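PDB 3RBY: protein HRI1 from Saccharomyces cerevisiae, which is of unknown function and not essential, but interacts with HRR25 and may also interact with SEC72. Local coordinates for residues T111-P116 / K121-F126; W100-W103 / C107-E110; N65-G68 / V72-D75. All blocks are in the same frame, centred on the assembly; numbering follows the deposited sequence.

All three contacts are antiparallel beta hairpins in one large sheet, taken along the chain in the order contact 3, contact 2, contact 1. Strands lie side by side as 62-66, 71-76, 96-102, 108-114 and 124-132, so contact 3 is at the sheet's outermost strand within the chain, and contacts 2 and 1 share strand 108-114. The centres of contacts 2 and 3 are about 11 Å apart, and Trp100 N lies 2.7 Å from Val72 O, a probable hydrogen bond. Contact 1 is centred about 18 Å from contact 2, touching it through Phe126 and Glu110. Local hairpins thus build this part of the sheet, except between 71-76 and 96-102, where strand 80-81 and a helix intervene.

Contact 1 of 3, residues T111-P116 / K121-F126; sequences TGAVYP and KESVSF
Near the loop end of the beta hairpin formed by strands 108-114 and 124-132, the ring of Phe126 lies flat against Gly112 of the opposing strand. With its CG between the backbone N and the carbonyl carbon (chi1 68°), Phe126 folds its ring back over the glycine, whose CA sits 4.1 Å from the ring centroid and 28° off the ring normal, a CH-pi contact. This is the cross-strand pairing known as aromatic rescue of glycine: a beta carbon on Gly112 would probably press on Phe126 CE1. The same two residues form a hydrogen-bonded pair, Phe126 N giving a bond of 2.7 Å to Gly112 O and Gly112 N a longer one of 3.2 Å to Phe126 O. Val114 and Val124 make the next such pair; Val124 N reaches Val114 O at 3.0 Å, while the return bond from Val114 N is weak because its N-H is poorly aimed. Past the end of strand 108-114, Pro116 CG packs back on Val124 CG2 at 3.6 Å, carrying the apolar contact into the loop. The hairpin lies at the surface. On its other flank Thr111 bonds by its backbone to Thr99 of strand 96-102, where Thr98 also meets the Phe126 ring; His92 touches Val114 and Tyr115, and Val13 touches Val124.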
# COMPACT_ATOMS: atom_id res chain seq x y z
N THR A 111 8.25 6.45 -12.85
CA THR A 111 8.43 7.86 -13.20
C THR A 111 8.49 8.04 -14.71
O THR A 111 8.74 7.07 -15.45
CB THR A 111 9.72 8.43 -12.60
OG1 THR A 111 10.84 7.65 -13.05
CG2 THR A 111 9.65 8.40 -11.09
N GLY A 112 8.27 9.27 -15.15
CA GLY A 112 8.38 9.60 -16.56
C GLY A 112 7.94 11.02 -16.89
O GLY A 112 7.51 11.78 -16.02
N ALA A 113 8.06 11.37 -18.17
CA ALA A 113 7.59 12.65 -18.67
C ALA A 113 6.49 12.42 -19.70
O ALA A 113 6.37 11.34 -20.28
CB ALA A 113 8.74 13.44 -19.28
N VAL A 114 5.68 13.45 -19.95
CA VAL A 114 4.58 13.33 -20.90
C VAL A 114 4.43 14.68 -21.63
O VAL A 114 5.00 15.68 -21.20
CB VAL A 114 3.31 12.86 -20.15
CG1 VAL A 114 2.37 14.01 -19.87
CG2 VAL A 114 2.62 11.76 -20.91
N TYR A 115 3.71 14.71 -22.75
CA TYR A 115 3.61 15.96 -23.53
C TYR A 115 2.16 16.32 -23.84
O TYR A 115 1.69 16.19 -24.97
CB TYR A 115 4.47 15.91 -24.80
CG TYR A 115 5.96 15.78 -24.50
CD1 TYR A 115 6.55 14.53 -24.39
CD2 TYR A 115 6.76 16.91 -24.31
CE1 TYR A 115 7.90 14.40 -24.09
CE2 TYR A 115 8.12 16.78 -24.02
CZ TYR A 115 8.68 15.52 -23.91
OH TYR A 115 10.02 15.37 -23.62
N PRO A 116 1.44 16.78 -22.80
CA PRO A 116 0.00 17.01 -22.90
C PRO A 116 -0.35 18.00 -24.01
O PRO A 116 -1.43 17.90 -24.59
CB PRO A 116 -0.34 17.63 -21.53
CG PRO A 116 0.80 17.23 -20.62
CD PRO A 116 2.01 17.13 -21.48
N LYS A 121 6.28 20.95 -27.18
CA LYS A 121 5.93 21.90 -26.14
C LYS A 121 6.67 21.48 -24.88
O LYS A 121 7.63 20.71 -24.94
CB LYS A 121 4.42 21.91 -25.89
CG LYS A 121 3.61 22.39 -27.08
CD LYS A 121 3.15 23.83 -26.90
CE LYS A 121 1.73 24.03 -27.39
NZ LYS A 121 1.69 24.70 -28.72
N GLU A 122 6.24 21.99 -23.73
CA GLU A 122 6.88 21.60 -22.47
C GLU A 122 6.39 20.24 -21.99
O GLU A 122 5.23 19.86 -22.23
CB GLU A 122 6.65 22.66 -21.39
CG GLU A 122 5.25 22.65 -20.81
CD GLU A 122 4.42 23.83 -21.27
OE1 GLU A 122 4.09 23.93 -22.48
OE2 GLU A 122 4.08 24.66 -20.39
N SER A 123 7.27 19.51 -21.31
CA SER A 123 6.91 18.21 -20.75
C SER A 123 6.52 18.29 -19.27
O SER A 123 7.10 19.06 -18.48
CB SER A 123 8.05 17.19 -20.94
OG SER A 123 9.21 17.55 -20.22
N VAL A 124 5.53 17.48 -18.91
CA VAL A 124 5.12 17.29 -17.52
C VAL A 124 5.66 15.95 -17.01
O VAL A 124 5.32 14.88 -17.52
CB VAL A 124 3.58 17.29 -17.39
CG1 VAL A 124 3.16 17.23 -15.92
CG2 VAL A 124 2.99 18.52 -18.08
N SER A 125 6.52 16.02 -16.00
CA SER A 125 7.03 14.83 -15.35
C SER A 125 6.00 14.32 -14.34
O SER A 125 5.29 15.11 -13.69
CB SER A 125 8.35 15.14 -14.64
OG SER A 125 8.11 15.81 -13.40
N PHE A 126 5.89 13.00 -14.23
CA PHE A 126 4.95 12.39 -13.30
C PHE A 126 5.61 11.30 -12.47
O PHE A 126 6.69 10.78 -12.82
CB PHE A 126 3.73 11.80 -14.03
CG PHE A 126 4.06 10.60 -14.89
CD1 PHE A 126 4.42 10.75 -16.23
CD2 PHE A 126 4.00 9.32 -14.35
CE1 PHE A 126 4.72 9.63 -17.02
CE2 PHE A 126 4.29 8.20 -15.13
CZ PHE A 126 4.66 8.36 -16.46

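Contact 2 of 3, residues W100-W103 / C107-E110; sequences WKNW and CVEE
A largely buried antiparallel beta hairpin, strands 96-102 and 108-114, is closed here next to its turn, with Trp100 lying over the side chain of Glu110. Lys101 and Glu109 form the hydrogen-bonded pair, each backbone N 2.9 Å from the other's O; Trp103 N to Cys107 O, an almost straight bond (175°), ties the strands once more just before the turn. On the face bearing Trp100, Val108 and Glu110, the Glu110 CB stands squarely above the six-membered ring, 3.6 Å from its centroid. Glu110 holds its CG anti to the backbone N (chi1 172°) and runs extended alongside the indole, bringing the carboxylate to within 12° of parallel with the ring. Val108 CG1 meets the ring edge, 3.7 Å from Trp100 CE3. Were Trp100 an alanine, Glu110 would be likely to lose the flat surface it rests on, and a gap would probably open beside Val108. Beyond the hairpin, Trp130 stacks on Trp100 and donates from NE1 to Glu110 OE1, while Thr98 OG1 bonds Trp100 NE1. Glu128 lies close to that carboxylate, which might raise its proton affinity. On the opposite face Glu109 pairs with Arg127 in a salt bridge and touches Pro17 of the second subunit. Glu109 CB also packs 3.6 Å from Trp103 NE1, and this indole nitrogen donates to a water lying in the ring plane, 3.0 Å away.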
# COMPACT_ATOMS: atom_id res chain seq x y z
N TRP A 100 11.01 2.37 -14.05
CA TRP A 100 10.48 1.70 -12.87
C TRP A 100 11.60 1.30 -11.92
O TRP A 100 12.57 0.66 -12.31
CB TRP A 100 9.71 0.46 -13.32
CG TRP A 100 8.54 0.81 -14.18
CD1 TRP A 100 8.57 1.30 -15.46
CD2 TRP A 100 7.15 0.70 -13.83
NE1 TRP A 100 7.29 1.50 -15.92
CE2 TRP A 100 6.40 1.15 -14.94
CE3 TRP A 100 6.46 0.27 -12.68
CZ2 TRP A 100 4.99 1.18 -14.94
CZ3 TRP A 100 5.07 0.30 -12.69
CH2 TRP A 100 4.35 0.75 -13.81
N LYS A 101 11.46 1.68 -10.66
CA LYS A 101 12.51 1.43 -9.68
C LYS A 101 11.93 0.74 -8.45
O LYS A 101 11.09 1.32 -7.74
CB LYS A 101 13.16 2.76 -9.26
CG LYS A 101 13.95 3.51 -10.35
CD LYS A 101 13.89 5.04 -10.13
CE LYS A 101 15.23 5.76 -10.40
NZ LYS A 101 16.18 5.69 -9.23
N ASN A 102 12.37 -0.50 -8.20
CA ASN A 102 11.99 -1.24 -6.99
C ASN A 102 12.55 -0.58 -5.73
O ASN A 102 13.73 -0.21 -5.69
CB ASN A 102 12.50 -2.69 -7.05
CG ASN A 102 11.78 -3.53 -8.10
OD1 ASN A 102 10.59 -3.32 -8.39
ND2 ASN A 102 12.49 -4.49 -8.68
N TRP A 103 11.71 -0.43 -4.70
CA TRP A 103 12.22 0.03 -3.40
C TRP A 103 12.41 -1.14 -2.46
O TRP A 103 11.84 -2.22 -2.68
CB TRP A 103 11.26 1.02 -2.75
CG TRP A 103 11.21 2.32 -3.44
CD1 TRP A 103 11.94 2.70 -4.52
CD2 TRP A 103 10.36 3.44 -3.11
NE1 TRP A 103 11.61 3.99 -4.89
CE2 TRP A 103 10.64 4.46 -4.04
CE3 TRP A 103 9.40 3.67 -2.12
CZ2 TRP A 103 9.99 5.70 -4.00
CZ3 TRP A 103 8.76 4.90 -2.08
CH2 TRP A 103 9.05 5.90 -3.02
N CYS A 107 7.50 -2.03 -2.80
CA CYS A 107 6.75 -1.20 -3.74
C CYS A 107 7.64 -0.77 -4.90
O CYS A 107 8.86 -1.00 -4.87
CB CYS A 107 6.21 0.06 -3.05
SG CYS A 107 4.79 -0.27 -2.01
N VAL A 108 7.04 -0.12 -5.89
CA VAL A 108 7.73 0.20 -7.14
C VAL A 108 7.40 1.61 -7.59
O VAL A 108 6.22 1.94 -7.84
CB VAL A 108 7.33 -0.77 -8.27
CG1 VAL A 108 8.18 -0.50 -9.53
CG2 VAL A 108 7.47 -2.23 -7.83
N GLU A 109 8.43 2.44 -7.71
CA GLU A 109 8.22 3.81 -8.18
C GLU A 109 8.27 3.87 -9.71
O GLU A 109 9.30 3.54 -10.32
CB GLU A 109 9.29 4.75 -7.60
CG GLU A 109 9.23 6.18 -8.17
CD GLU A 109 10.46 7.01 -7.81
OE1 GLU A 109 10.32 7.94 -6.99
OE2 GLU A 109 11.55 6.75 -8.36
N GLU A 110 7.16 4.30 -10.32
CA GLU A 110 7.15 4.57 -11.76
C GLU A 110 7.30 6.07 -12.00
O GLU A 110 6.56 6.87 -11.43
CB GLU A 110 5.85 4.07 -12.42
CG GLU A 110 5.70 4.51 -13.87
CD GLU A 110 4.27 4.39 -14.39
OE1 GLU A 110 3.36 4.01 -13.60
OE2 GLU A 110 4.05 4.69 -15.58
O HOH W 1 13.05 5.88 -6.64

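Contact 3 of 3, residues N65-G68 / V72-D75; sequences NDQG and VTQD
Val72, facing Asp66 across the hairpin, has an almost eclipsed side chain: CG1 lies close to the backbone N in projection (chi1 -9°), a setting that would be strained if the model is right here. Val72 CG1 comes 3.8 Å from Asp66 OD1, the two side chains meeting at a slant on one face of the sheet. Asp66 and Val72 are a non-hydrogen-bonded pair; the backbone bonds belong to Asn65 and Thr73, where Asn65 N reaches Thr73 O at 2.9 Å and Thr73 N reaches Asn65 O at 2.8 Å. Val72 CA also presses on Asn65 O at 3.2 Å, a CA-H...O contact. Thr73, on the other face, has OG1 tucked in over its backbone (chi1 55°), which brings the hydroxyl 3.4 Å from Asn65 CB. Thr73 CG2 is met by Gln67 NE2 at 3.7 Å, the glutamine chain crossing the threonine at roughly a right angle. Past the last paired residue the chain bends in an Asx turn: Gly68 N donates to Asp66 OD1 at 2.7 Å, approaching from well above the carboxylate plane (67° out of it). The hairpin of strands 62-66 and 71-76 forms one margin of the large sheet; on its inner flank Val72 and Gln74 bond by their backbones to Trp100 and Thr98. Side chains here are mostly polar and solvent-facing, and apolar overlap is slight, which suggests that main-chain hydrogen bonds and the Asp66 turn, rather than hydrophobic packing, do most to hold this edge together.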
# COMPACT_ATOMS: atom_id res chain seq x y z
N ASN A 65 12.77 -3.30 -20.52
CA ASN A 65 14.18 -3.59 -20.46
C ASN A 65 14.77 -3.39 -19.07
O ASN A 65 14.62 -2.33 -18.47
CB ASN A 65 14.94 -2.77 -21.51
CG ASN A 65 16.09 -3.53 -22.08
OD1 ASN A 65 17.24 -3.32 -21.68
ND2 ASN A 65 15.80 -4.45 -23.01
N ASP A 66 15.43 -4.43 -18.59
CA ASP A 66 16.00 -4.46 -17.25
C ASP A 66 17.48 -4.10 -17.25
O ASP A 66 18.26 -4.60 -18.05
CB ASP A 66 15.79 -5.84 -16.62
CG ASP A 66 16.21 -5.90 -15.15
OD1 ASP A 66 16.33 -4.83 -14.50
OD2 ASP A 66 16.42 -7.02 -14.64
N GLN A 67 17.85 -3.22 -16.34
CA GLN A 67 19.23 -2.80 -16.19
C GLN A 67 19.82 -3.48 -14.95
O GLN A 67 21.00 -3.31 -14.64
CB GLN A 67 19.26 -1.29 -16.11
CG GLN A 67 18.20 -0.68 -17.05
CD GLN A 67 18.33 0.82 -17.24
OE1 GLN A 67 18.67 1.56 -16.32
NE2 GLN A 67 18.03 1.28 -18.46
N GLY A 68 18.98 -4.23 -14.25
CA GLY A 68 19.43 -5.15 -13.21
C GLY A 68 19.35 -4.71 -11.75
O GLY A 68 19.21 -5.54 -10.85
N VAL A 72 14.07 -0.77 -14.34
CA VAL A 72 13.67 -1.26 -15.64
C VAL A 72 12.91 -0.18 -16.39
O VAL A 72 12.27 0.68 -15.80
CB VAL A 72 12.88 -2.60 -15.56
CG1 VAL A 72 12.92 -3.17 -14.15
CG2 VAL A 72 11.45 -2.45 -16.07
N THR A 73 13.02 -0.21 -17.72
CA THR A 73 12.40 0.81 -18.55
C THR A 73 11.25 0.20 -19.29
O THR A 73 11.30 -0.96 -19.71
CB THR A 73 13.39 1.40 -19.58
OG1 THR A 73 13.96 0.33 -20.36
CG2 THR A 73 14.50 2.17 -18.86
N GLN A 74 10.20 0.97 -19.47
CA GLN A 74 9.07 0.46 -20.21
C GLN A 74 8.61 1.56 -21.14
O GLN A 74 8.26 2.67 -20.72
CB GLN A 74 7.96 0.01 -19.26
CG GLN A 74 8.40 -1.10 -18.31
CD GLN A 74 7.22 -1.83 -17.68
OE1 GLN A 74 6.34 -2.32 -18.39
NE2 GLN A 74 7.17 -1.87 -16.35
N ASP A 75 8.61 1.23 -22.43
CA ASP A 75 8.26 2.19 -23.45
C ASP A 75 6.95 1.78 -24.06
O ASP A 75 6.83 0.73 -24.70
CB ASP A 75 9.41 2.26 -24.45
CG ASP A 75 10.71 2.61 -23.77
OD1 ASP A 75 11.72 1.91 -23.97
OD2 ASP A 75 10.71 3.59 -22.97